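Long-range contact in PurR transcriptional regulator (Vibrio parahaemolyticus, PDB 3D8U), which probably binds regulatory DNA as a transcription factor of the LacI family, with a regulatory core built like a periplasmic binding protein: residues S228-E233 with F264-R269. Sequence-based numbering, arbitrary orientation.
Sequences SLTSAE and FKLKRR
R269 runs extended from CG to NE (chi2 -176°), and E233 is extended beyond CG (chi2 -177°), which brings guanidinium and carboxylate together over the strand pair. The two segments form a short two-stranded antiparallel sheet in the periplasmic binding protein-like domain; helix 236-251 lies in the connection between them. Strands 231-233 and 265-267 pair at S231 with K267, A232 with L266 and E233 with K265. E233 N donates to K265 O at 2.8 Å, and K265 N returns a bond to E233 O. S231 N donates to K267 O.

On the face of S231, E233, K265 and K267, R269 NH2 forms a salt bridge to E233 OE2 at 2.8 Å, though the hydrogen bond within it is weak. The two side chains cross at about a right angle, and their flat groups are turned 40° apart. K267 CB lies over one face of the guanidinium, near its rim. K267 CG sits 3.5 Å from E233 OE2.

On the other face, A232 CB meets F264 CD2 at 3.9 Å. L266 CD2 reaches T230 CG2. Helix 104-117 covers this side: V107 touches A232 and F264, and H114 touches T230.

T230 OG1 accepts from R269 N at 2.8 Å and is also hydrogen-bonded to T272 OG1. This ties the loop after strand 265-267 to segment 228-233. R269 NE donates to L229 O at 2.8 Å, with the oxygen near the guanidinium plane but NE well above the carbonyl plane.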
# COMPACT_ATOMS: atom_id res chain seq x y z
N SER B 228 -4.74 0.01 -20.79
CA SER B 228 -5.28 0.36 -19.49
C SER B 228 -6.33 -0.65 -19.16
O SER B 228 -6.96 -1.20 -20.08
CB SER B 228 -5.97 1.69 -19.58
OG SER B 228 -6.90 1.65 -20.65
N LEU B 229 -6.60 -0.90 -17.89
CA LEU B 229 -7.53 -1.99 -17.65
C LEU B 229 -8.85 -1.71 -16.98
O LEU B 229 -8.94 -1.04 -15.96
CB LEU B 229 -6.84 -3.22 -17.04
CG LEU B 229 -5.63 -3.08 -16.12
CD1 LEU B 229 -6.05 -2.26 -14.91
CD2 LEU B 229 -5.14 -4.48 -15.77
N THR B 230 -9.88 -2.28 -17.60
CA THR B 230 -11.22 -2.28 -17.09
C THR B 230 -11.23 -2.78 -15.66
O THR B 230 -10.81 -3.89 -15.39
CB THR B 230 -12.10 -3.21 -17.93
OG1 THR B 230 -12.33 -2.61 -19.20
CG2 THR B 230 -13.42 -3.49 -17.25
N SER B 231 -11.71 -1.97 -14.74
CA SER B 231 -11.82 -2.43 -13.39
C SER B 231 -12.92 -1.75 -12.60
O SER B 231 -13.48 -0.72 -13.00
CB SER B 231 -10.53 -2.11 -12.69
OG SER B 231 -10.77 -0.93 -11.95
N ALA B 232 -13.16 -2.32 -11.44
CA ALA B 232 -14.18 -1.86 -10.52
C ALA B 232 -13.52 -0.96 -9.53
O ALA B 232 -12.47 -1.29 -9.03
CB ALA B 232 -14.78 -3.02 -9.80
N GLU B 233 -14.14 0.19 -9.24
CA GLU B 233 -13.55 1.12 -8.31
C GLU B 233 -14.49 1.39 -7.17
O GLU B 233 -15.68 1.19 -7.31
CB GLU B 233 -13.17 2.40 -9.02
CG GLU B 233 -11.96 2.21 -9.92
CD GLU B 233 -11.54 3.49 -10.55
OE1 GLU B 233 -12.04 4.54 -10.14
OE2 GLU B 233 -10.71 3.45 -11.48
N PHE B 264 -20.13 0.74 -6.16
CA PHE B 264 -18.91 0.79 -6.96
C PHE B 264 -19.17 1.24 -8.39
O PHE B 264 -20.29 1.19 -8.85
CB PHE B 264 -18.25 -0.60 -6.97
CG PHE B 264 -18.95 -1.57 -7.85
CD1 PHE B 264 -20.12 -2.21 -7.41
CD2 PHE B 264 -18.45 -1.87 -9.11
CE1 PHE B 264 -20.79 -3.14 -8.23
CE2 PHE B 264 -19.14 -2.80 -9.94
CZ PHE B 264 -20.31 -3.42 -9.50
N LYS B 265 -18.15 1.69 -9.10
CA LYS B 265 -18.33 2.02 -10.50
C LYS B 265 -17.46 1.07 -11.28
O LYS B 265 -16.34 0.78 -10.85
CB LYS B 265 -17.93 3.47 -10.82
CG LYS B 265 -17.93 4.48 -9.67
CD LYS B 265 -19.32 4.97 -9.37
CE LYS B 265 -19.35 5.85 -8.13
NZ LYS B 265 -18.82 7.23 -8.35
N LEU B 266 -17.98 0.57 -12.41
CA LEU B 266 -17.21 -0.17 -13.39
C LEU B 266 -16.66 0.72 -14.53
O LEU B 266 -17.30 0.89 -15.57
CB LEU B 266 -18.08 -1.24 -14.02
CG LEU B 266 -17.51 -2.54 -14.60
CD1 LEU B 266 -18.14 -2.82 -15.93
CD2 LEU B 266 -16.00 -2.50 -14.75
N LYS B 267 -15.45 1.25 -14.33
CA LYS B 267 -14.62 1.87 -15.38
C LYS B 267 -14.25 0.92 -16.54
O LYS B 267 -13.33 0.08 -16.41
CB LYS B 267 -13.31 2.40 -14.76
CG LYS B 267 -13.51 3.38 -13.61
CD LYS B 267 -14.41 4.54 -14.05
CE LYS B 267 -14.98 5.28 -12.87
NZ LYS B 267 -15.40 6.66 -13.31
N ARG B 268 -14.95 1.04 -17.67
CA ARG B 268 -14.67 0.21 -18.83
C ARG B 268 -13.50 0.82 -19.57
O ARG B 268 -13.59 1.96 -19.98
CB ARG B 268 -15.88 0.20 -19.75
CG ARG B 268 -17.15 -0.36 -19.12
CD ARG B 268 -18.37 0.46 -19.52
NE ARG B 268 -19.59 -0.35 -19.37
CZ ARG B 268 -20.26 -0.53 -18.23
NH1 ARG B 268 -21.34 -1.30 -18.22
NH2 ARG B 268 -19.85 0.06 -17.10
N ARG B 269 -12.39 0.10 -19.69
CA ARG B 269 -11.21 0.59 -20.43
C ARG B 269 -10.74 -0.41 -21.47
O ARG B 269 -11.51 -1.27 -21.89
CB ARG B 269 -10.05 0.92 -19.50
CG ARG B 269 -10.46 1.35 -18.15
CD ARG B 269 -9.22 1.71 -17.46
NE ARG B 269 -9.35 1.74 -16.00
CZ ARG B 269 -9.78 2.78 -15.31
NH1 ARG B 269 -10.15 3.90 -15.94
NH2 ARG B 269 -9.82 2.70 -13.99